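Local coordinates for protein phenylacetaldehyde dehydrogenase (Burkholderia cenocepacia, PDB 4O5H) that probably oxidises phenylacetaldehyde to phenylacetate with NAD+, as a member of the aldehyde dehydrogenase family, at residues 179-184 with 246-251; 342-347 with 354-359; 430-435 with 455-460. All coordinates share one frame; numbering follows the deposited sequence. Where two conformers were deposited one is given.

Contact 1: residues 179-184 with 246-251; sequences GAIIPW and AALSRD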
loop_
_atom_site.group_PDB
_atom_site.type_symbol
_atom_site.label_atom_id
_atom_site.label_comp_id
_atom_site.label_asym_id
_atom_site.label_seq_id
_atom_site.Cartn_x
_atom_site.Cartn_y
_atom_site.Cartn_z
ATOM N N GLY A 179 -6.728 -10.546 7.025
ATOM C CA GLY A 179 -6.341 -11.872 6.602
ATOM C C GLY A 179 -4.808 -11.951 6.476
ATOM O O GLY A 179 -4.174 -11.108 5.809
ATOM N N ALA A 180 -4.205 -12.911 7.147
ATOM C CA ALA A 180 -2.747 -13.054 7.164
ATOM C C ALA A 180 -2.346 -14.436 6.666
ATOM O O ALA A 180 -2.819 -15.454 7.201
ATOM C CB ALA A 180 -2.224 -12.853 8.572
ATOM N N ILE A 181 -1.498 -14.465 5.643
ATOM C CA ILE A 181 -1.071 -15.698 5.006
ATOM C C ILE A 181 0.421 -15.697 5.121
ATOM O O ILE A 181 1.097 -14.777 4.666
ATOM C CB ILE A 181 -1.461 -15.739 3.520
ATOM C CG1 ILE A 181 -2.985 -15.777 3.398
ATOM C CG2 ILE A 181 -0.825 -16.954 2.813
ATOM C CD1 ILE A 181 -3.486 -15.578 1.980
ATOM N N ILE A 182 0.950 -16.761 5.696
ATOM C CA ILE A 182 2.365 -16.818 5.946
ATOM C C ILE A 182 3.072 -18.067 5.450
ATOM O O ILE A 182 2.462 -19.128 5.255
ATOM C CB ILE A 182 2.634 -16.656 7.425
ATOM C CG1 ILE A 182 1.904 -17.686 8.213
ATOM C CG2 ILE A 182 2.256 -15.241 7.878
ATOM C CD1 ILE A 182 2.432 -17.714 9.604
ATOM N N PRO A 183 4.375 -17.920 5.200
ATOM C CA PRO A 183 5.158 -19.011 4.647
ATOM C C PRO A 183 5.640 -19.961 5.730
ATOM O O PRO A 183 5.349 -19.790 6.906
ATOM C CB PRO A 183 6.312 -18.278 3.953
ATOM C CG PRO A 183 6.554 -17.137 4.826
ATOM C CD PRO A 183 5.219 -16.761 5.447
ATOM N N TRP A 184 6.360 -20.977 5.298
ATOM C CA TRP A 184 6.754 -22.078 6.127
ATOM C C TRP A 184 8.137 -21.951 6.709
ATOM O O TRP A 184 8.551 -22.815 7.493
ATOM C CB TRP A 184 6.670 -23.383 5.317
ATOM C CG TRP A 184 7.284 -23.281 3.933
ATOM C CD1 TRP A 184 6.605 -23.111 2.759
ATOM C CD2 TRP A 184 8.672 -23.340 3.586
ATOM N NE1 TRP A 184 7.487 -23.070 1.702
ATOM C CE2 TRP A 184 8.759 -23.237 2.181
ATOM C CE3 TRP A 184 9.836 -23.515 4.311
ATOM C CZ2 TRP A 184 9.960 -23.224 1.515
ATOM C CZ3 TRP A 184 11.059 -23.522 3.633
ATOM C CH2 TRP A 184 11.112 -23.406 2.252
ATOM N N ALA A 246 -6.416 -18.927 -0.963
ATOM C CA ALA A 246 -7.038 -18.179 -2.014
ATOM C C ALA A 246 -8.383 -17.681 -1.550
ATOM O O ALA A 246 -8.751 -16.532 -1.809
ATOM C CB ALA A 246 -7.192 -19.066 -3.250
ATOM N N ALA A 247 -9.123 -18.538 -0.855
ATOM C CA ALA A 247 -10.434 -18.153 -0.378
ATOM C C ALA A 247 -10.371 -16.976 0.606
ATOM O O ALA A 247 -11.227 -16.081 0.580
ATOM C CB ALA A 247 -11.113 -19.326 0.285
ATOM N N LEU A 248 -9.352 -16.961 1.444
ATOM C CA LEU A 248 -9.181 -15.859 2.363
ATOM C C LEU A 248 -8.933 -14.551 1.596
ATOM O O LEU A 248 -9.580 -13.537 1.848
ATOM C CB LEU A 248 -8.023 -16.158 3.317
ATOM C CG LEU A 248 -7.724 -15.081 4.359
ATOM C CD1 LEU A 248 -8.993 -14.713 5.143
ATOM C CD2 LEU A 248 -6.613 -15.579 5.279
ATOM N N SER A 249 -8.040 -14.611 0.609
ATOM C CA SER A 249 -7.703 -13.424 -0.190
ATOM C C SER A 249 -8.873 -12.800 -0.934
ATOM O O SER A 249 -8.912 -11.566 -1.102
ATOM C CB SER A 249 -6.551 -13.710 -1.180
ATOM O OG SER A 249 -6.971 -14.539 -2.262
ATOM N N ARG A 250 -9.848 -13.619 -1.354
ATOM C CA ARG A 250 -10.988 -13.149 -2.135
ATOM C C ARG A 250 -12.181 -12.707 -1.288
ATOM O O ARG A 250 -13.179 -12.224 -1.826
ATOM C CB ARG A 250 -11.532 -14.279 -3.024
ATOM C CG ARG A 250 -10.618 -14.883 -4.037
ATOM C CD ARG A 250 -11.437 -15.785 -4.995
ATOM N NE ARG A 250 -12.128 -16.881 -4.272
ATOM C CZ ARG A 250 -11.613 -18.100 -4.064
ATOM N NH1 ARG A 250 -10.408 -18.401 -4.524
ATOM N NH2 ARG A 250 -12.292 -19.020 -3.392
ATOM N N ASP A 251 -12.131 -12.912 0.030
ATOM C CA ASP A 251 -13.293 -12.644 0.840
ATOM C C ASP A 251 -13.489 -11.135 0.934
ATOM O O ASP A 251 -12.597 -10.439 1.361
ATOM C CB ASP A 251 -13.171 -13.281 2.222
ATOM C CG ASP A 251 -14.499 -13.391 2.931
ATOM O OD1 ASP A 251 -15.205 -12.388 3.061
ATOM O OD2 ASP A 251 -14.857 -14.517 3.383
#
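Leu248 puts its CD2 methyl against the backbone of Gly179. Leu248 CD2 lies 3.9 Å from CA of Gly179 and 4.1 Å from N of Ala180. The same methyl meets the side chain of Ile181, with 4.1 Å between CD2 of Leu248 and CG1 of Ile181. One leucine branch therefore covers the start of 179-181 and also touches the next residue whose side chain faces the helix. The two side chains run past each other in opposite directions. In Leu248, CG stands anti to the backbone N (chi1 -180°). This turns CG toward the strand, and chi2 (53°) sets both methyls beside Gly179. Leu248 CD1 also comes near CA of Gly179, at 4.2 Å. Glycine leaves the backbone bare at this point, and the leucine lies directly on it. No hydrogen bond crosses between the segments, and the contact is apolar and buried.

Behind this first shell, Ser249 is tied back to its own helix. Ser249 OG donates to O of Ala246 at 2.7 Å, and that carbonyl also accepts from N of Arg250. The segments of strand and helix run roughly antiparallel, at 147°, with their axes 8.8 Å apart.

This is the packing of a helix on the parallel part of a mixed sheet, consistent with the Rossmann-type dinucleotide-binding domain of aldehyde dehydrogenases. Gly179 and Ile181 bond through their backbones to strand 256-260, and Ala180 bonds to strand 204-208. Helix 67-82 meets Leu248 through Val70 and Val74, while Ile269 of helix 263-275 touches both Ile181 and Ser249.

Contact 2: residues 342-347 with 354-359; sequences ASLKIG and TQIGPL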
loop_
_atom_site.group_PDB
_atom_site.type_symbol
_atom_site.label_atom_id
_atom_site.label_comp_id
_atom_site.label_asym_id
_atom_site.label_seq_id
_atom_site.Cartn_x
_atom_site.Cartn_y
_atom_site.Cartn_z
ATOM N N ALA A 342 31.669 -26.804 3.523
ATOM C CA ALA A 342 31.953 -28.241 3.605
ATOM C C ALA A 342 32.072 -28.691 5.041
ATOM O O ALA A 342 31.849 -29.859 5.329
ATOM C CB ALA A 342 33.233 -28.599 2.850
ATOM N N SER A 343 32.381 -27.775 5.951
ATOM C CA SER A 343 32.482 -28.144 7.367
ATOM C C SER A 343 31.128 -28.165 8.117
ATOM O O SER A 343 31.071 -28.634 9.246
ATOM C CB SER A 343 33.439 -27.195 8.084
ATOM O OG SER A 343 32.773 -25.930 8.343
ATOM N N LEU A 344 30.069 -27.610 7.553
ATOM C CA LEU A 344 28.817 -27.486 8.315
ATOM C C LEU A 344 28.203 -28.856 8.577
ATOM O O LEU A 344 28.087 -29.677 7.659
ATOM C CB LEU A 344 27.807 -26.600 7.596
ATOM C CG LEU A 344 28.205 -25.144 7.400
ATOM C CD1 LEU A 344 27.227 -24.440 6.481
ATOM C CD2 LEU A 344 28.283 -24.442 8.736
ATOM N N LYS A 345 27.810 -29.088 9.830
ATOM C CA LYS A 345 27.213 -30.362 10.222
ATOM C C LYS A 345 25.744 -30.469 9.767
ATOM O O LYS A 345 24.902 -29.658 10.185
ATOM C CB LYS A 345 27.313 -30.527 11.733
ATOM C CG LYS A 345 26.797 -31.855 12.255
ATOM C CD LYS A 345 27.718 -32.999 11.921
ATOM C CE LYS A 345 27.290 -34.287 12.631
ATOM N NZ LYS A 345 26.023 -34.788 12.033
ATOM N N ILE A 346 25.475 -31.456 8.912
ATOM C CA ILE A 346 24.170 -31.658 8.336
ATOM C C ILE A 346 23.468 -32.748 9.146
ATOM O O ILE A 346 24.057 -33.793 9.393
ATOM C CB ILE A 346 24.259 -32.104 6.875
ATOM C CG1 ILE A 346 25.002 -31.076 6.046
ATOM C CG2 ILE A 346 22.863 -32.320 6.309
ATOM C CD1 ILE A 346 25.301 -31.558 4.636
ATOM N N GLY A 347 22.246 -32.495 9.583
ATOM C CA GLY A 347 21.569 -33.488 10.418
ATOM C C GLY A 347 20.178 -33.071 10.848
ATOM O O GLY A 347 19.690 -32.006 10.462
ATOM N N THR A 354 23.680 -30.047 15.081
ATOM C CA THR A 354 23.290 -29.781 13.708
ATOM C C THR A 354 23.423 -28.310 13.415
ATOM O O THR A 354 22.922 -27.478 14.162
ATOM C CB THR A 354 21.860 -30.232 13.426
ATOM O OG1 THR A 354 21.810 -31.652 13.346
ATOM C CG2 THR A 354 21.356 -29.638 12.110
ATOM N N GLN A 355 24.078 -27.984 12.316
ATOM C CA GLN A 355 24.122 -26.620 11.827
ATOM C C GLN A 355 23.268 -26.389 10.603
ATOM O O GLN A 355 22.809 -25.269 10.380
ATOM C CB GLN A 355 25.565 -26.251 11.502
ATOM C CG GLN A 355 26.471 -26.375 12.695
ATOM C CD GLN A 355 27.929 -26.244 12.311
ATOM O OE1 GLN A 355 28.505 -27.124 11.680
ATOM N NE2 GLN A 355 28.544 -25.169 12.750
ATOM N N ILE A 356 23.078 -27.422 9.796
ATOM C CA ILE A 356 22.233 -27.372 8.617
ATOM C C ILE A 356 21.197 -28.492 8.718
ATOM O O ILE A 356 21.569 -29.668 8.701
ATOM C CB ILE A 356 23.099 -27.574 7.361
ATOM C CG1 ILE A 356 23.904 -26.313 7.072
ATOM C CG2 ILE A 356 22.287 -27.928 6.143
ATOM C CD1 ILE A 356 23.105 -25.214 6.403
ATOM N N GLY A 357 19.922 -28.113 8.852
ATOM C CA GLY A 357 18.838 -29.069 8.810
ATOM C C GLY A 357 18.448 -29.438 7.385
ATOM O O GLY A 357 19.046 -28.959 6.441
ATOM N N PRO A 358 17.414 -30.266 7.223
ATOM C CA PRO A 358 16.870 -30.578 5.885
ATOM C C PRO A 358 16.061 -29.405 5.380
ATOM O O PRO A 358 15.737 -28.493 6.159
ATOM C CB PRO A 358 15.926 -31.771 6.173
ATOM C CG PRO A 358 15.430 -31.483 7.543
ATOM C CD PRO A 358 16.600 -30.853 8.285
ATOM N N LEU A 359 15.712 -29.433 4.115
ATOM C CA LEU A 359 14.746 -28.527 3.581
ATOM C C LEU A 359 13.363 -28.974 4.021
ATOM O O LEU A 359 13.177 -30.094 4.472
ATOM C CB LEU A 359 14.897 -28.439 2.058
ATOM C CG LEU A 359 16.312 -28.137 1.539
ATOM C CD1 LEU A 359 16.292 -27.845 0.043
ATOM C CD2 LEU A 359 16.976 -26.972 2.265
HETATM O O HOH W 1 23.789 -33.562 13.518
#
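The backbone O of Lys345 is gripped by two neighbouring amides. Gln355 N donates to Lys345 O at 2.8 Å. Ile356 N donates to the same Lys345 O at 2.9 Å. Gln355 returns a bond through its side chain, which is extended beyond CG. Gln355 OE1 takes the N-H of Lys345 at 2.8 Å, nearly straight at 168°, with the donor tilted 19° from the amide plane. Both backbone polar atoms of Lys345 are thus held by 354-359. Two residues further on, N of Gly347 donates to O of Ile356 at 3.0 Å.

Ile346 and Ile356 form a single beta bridge, in the loop between helices 330-343 and 362-378. Beside it, CD1 of Leu344 packs on CG1 of Ile356 at 3.9 Å. Phe310 of helix 298-310 touches both of these side chains. The side chains of Ile346 and Ile356 lie side by side and point the same way.

Thr354 sits against Gly347, with Thr354 CG2 3.3 Å from Gly347 O. Thr354 OG1 bonds to O of Pro348 and accepts from a water. That water accepts in turn from NZ of Lys345, at 2.9 Å from the water oxygen. The lysine chain bends at chi2 (72°) and chi4 to bring NZ there.

Contact 3: residues 430-435 with 455-460; sequences TAVQLA and HKLVPR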
loop_
_atom_site.group_PDB
_atom_site.type_symbol
_atom_site.label_atom_id
_atom_site.label_comp_id
_atom_site.label_asym_id
_atom_site.label_seq_id
_atom_site.Cartn_x
_atom_site.Cartn_y
_atom_site.Cartn_z
ATOM N N THR A 430 30.720 -1.008 -10.737
ATOM C CA THR A 430 30.328 -2.296 -11.282
ATOM C C THR A 430 29.583 -3.131 -10.264
ATOM O O THR A 430 28.623 -3.791 -10.604
ATOM C CB THR A 430 31.549 -3.052 -11.803
ATOM O OG1 THR A 430 32.121 -2.285 -12.852
ATOM C CG2 THR A 430 31.157 -4.392 -12.390
ATOM N N ALA A 431 30.025 -3.085 -9.005
ATOM C CA ALA A 431 29.365 -3.816 -7.938
ATOM C C ALA A 431 27.922 -3.326 -7.794
ATOM O O ALA A 431 27.014 -4.135 -7.638
ATOM C CB ALA A 431 30.103 -3.633 -6.615
ATOM N N VAL A 432 27.726 -2.013 -7.906
ATOM C CA VAL A 432 26.388 -1.434 -7.847
ATOM C C VAL A 432 25.526 -1.922 -9.015
ATOM O O VAL A 432 24.385 -2.348 -8.796
ATOM C CB VAL A 432 26.416 0.096 -7.835
ATOM C CG1 VAL A 432 25.013 0.698 -8.051
ATOM C CG2 VAL A 432 26.993 0.592 -6.520
ATOM N N GLN A 433 26.065 -1.873 -10.236
ATOM C CA GLN A 433 25.331 -2.355 -11.392
ATOM C C GLN A 433 24.917 -3.842 -11.202
ATOM O O GLN A 433 23.761 -4.203 -11.442
ATOM C CB GLN A 433 26.119 -2.134 -12.669
ATOM C CG GLN A 433 25.407 -2.578 -13.929
ATOM C CD GLN A 433 25.779 -3.998 -14.361
ATOM O OE1 GLN A 433 26.959 -4.450 -14.319
ATOM N NE2 GLN A 433 24.758 -4.724 -14.771
ATOM N N LEU A 434 25.851 -4.677 -10.752
ATOM C CA LEU A 434 25.561 -6.094 -10.569
ATOM C C LEU A 434 24.521 -6.300 -9.482
ATOM O O LEU A 434 23.589 -7.076 -9.655
ATOM C CB LEU A 434 26.837 -6.864 -10.257
ATOM C CG LEU A 434 27.857 -6.896 -11.400
ATOM C CD1 LEU A 434 29.211 -7.351 -10.874
ATOM C CD2 LEU A 434 27.411 -7.784 -12.557
ATOM N N ALA A 435 24.663 -5.576 -8.374
ATOM C CA ALA A 435 23.817 -5.772 -7.246
ATOM C C ALA A 435 22.352 -5.390 -7.564
ATOM O O ALA A 435 21.425 -6.102 -7.151
ATOM C CB ALA A 435 24.338 -4.970 -6.065
ATOM N N HIS A 455 29.088 4.918 2.998
ATOM C CA HIS A 455 28.061 5.946 2.868
ATOM C C HIS A 455 27.782 6.376 1.431
ATOM O O HIS A 455 26.694 6.804 1.135
ATOM C CB HIS A 455 28.320 7.137 3.800
ATOM C CG HIS A 455 27.786 6.888 5.176
ATOM N ND1 HIS A 455 26.429 6.938 5.458
ATOM C CD2 HIS A 455 28.392 6.475 6.315
ATOM C CE1 HIS A 455 26.234 6.590 6.723
ATOM N NE2 HIS A 455 27.404 6.308 7.263
ATOM N N LYS A 456 28.726 6.186 0.546
ATOM C CA LYS A 456 28.497 6.408 -0.871
ATOM C C LYS A 456 27.679 5.274 -1.476
ATOM O O LYS A 456 26.954 5.474 -2.435
ATOM C CB LYS A 456 29.840 6.566 -1.609
ATOM C CG LYS A 456 30.528 7.885 -1.335
ATOM C CD LYS A 456 31.959 7.878 -1.885
ATOM C CE LYS A 456 32.651 9.176 -1.581
ATOM N NZ LYS A 456 32.284 10.164 -2.617
ATOM N N LEU A 457 27.813 4.082 -0.921
ATOM C CA LEU A 457 27.184 2.895 -1.477
ATOM C C LEU A 457 25.742 2.685 -1.014
ATOM O O LEU A 457 24.915 2.295 -1.811
ATOM C CB LEU A 457 27.939 1.628 -1.066
ATOM C CG LEU A 457 27.994 0.331 -1.846
ATOM C CD1 LEU A 457 27.847 0.656 -3.306
ATOM C CD2 LEU A 457 29.224 -0.574 -1.556
ATOM N N VAL A 458 25.487 2.925 0.268
ATOM C CA VAL A 458 24.180 2.661 0.847
ATOM C C VAL A 458 23.046 3.286 0.015
ATOM O O VAL A 458 22.087 2.621 -0.283
ATOM C CB VAL A 458 24.097 3.106 2.324
ATOM C CG1 VAL A 458 22.649 3.156 2.796
ATOM C CG2 VAL A 458 24.874 2.117 3.195
ATOM N N PRO A 459 23.195 4.545 -0.404
ATOM C CA PRO A 459 22.087 5.160 -1.184
ATOM C C PRO A 459 21.891 4.567 -2.561
ATOM O O PRO A 459 20.818 4.713 -3.109
ATOM C CB PRO A 459 22.534 6.612 -1.372
ATOM C CG PRO A 459 23.442 6.855 -0.225
ATOM C CD PRO A 459 24.192 5.551 -0.034
ATOM N N ARG A 460 22.895 3.901 -3.094
ATOM C CA ARG A 460 22.864 3.405 -4.479
ATOM C C ARG A 460 22.271 2.016 -4.650
ATOM O O ARG A 460 21.955 1.602 -5.777
ATOM C CB ARG A 460 24.284 3.395 -5.034
ATOM C CG ARG A 460 24.949 4.741 -5.038
ATOM C CD ARG A 460 26.401 4.666 -5.564
ATOM N NE ARG A 460 26.423 4.469 -7.011
ATOM C CZ ARG A 460 27.479 4.145 -7.729
ATOM N NH1 ARG A 460 28.672 3.953 -7.175
ATOM N NH2 ARG A 460 27.341 4.008 -9.033
#
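Val432, on helix 428-436, meets 455-460 with both methyls. Two residues before it, Thr430 starts the segment facing away from the contact, its OG1 bonded to Asp427.

At Val432 the side chain points at the other segment. CG2 stands anti to the carbonyl carbon, with CG1 anti to the backbone N (chi1 169°). This sends CG2 to Leu457 and the guanidinium of Arg460, and CG1 to the base of Arg460. Val432 CG2 sits over the centre of one face of that guanidinium, 3.7 Å above its plane. Val432 CG2 also presses on CD1 of Leu457 at 3.3 Å, tighter than usual van der Waals contact. Val432 CG1 lies 3.9 Å from O of Arg460 and 4.1 Å from CB of Arg460. The valine and arginine side chains cross at about a right angle.

Further along, Ala435 packs on Pro289 and Ile291 of strand 288-292, and the O atoms of Leu434 and Ala435 bond to Arg322. Leu457 touches Ile446 of strand 443-447. The contact thus joins helix 428-436 to helix 451-457, linked along the chain through that strand of the seven-stranded sheet. O of Val458 bonds to Lys504 of the second subunit.

Asp429 forms a salt bridge with NH1 of Arg460. No hydrogen bond ties the segments directly. Direction is supplied by this salt bridge, which probably helps hold the guanidinium flat over Val432.

The three contacts follow one another along the chain and do not touch. Contact 1 lies deepest, its centre about 14 Å from the centre of the chain, where helix 241-250 packs on the sheet that includes strand 166-181. The centres of contacts 2 and 3 lie about 21 and 26 Å from the centre of the chain. Contacts 1 and 2 sit on opposite sides of that centre, about 32 Å apart between centres, yet their nearest atoms are about 6 Å apart. Gln315 touches both Trp184 and Leu359. Contact 3 is about 36 Å from contact 1 and 33 Å from contact 2, centre to centre, and reaches the second subunit. The sodium ion, bound by Val51, Asp119 and Asp212, is about 10 Å from the Pro358 side chain.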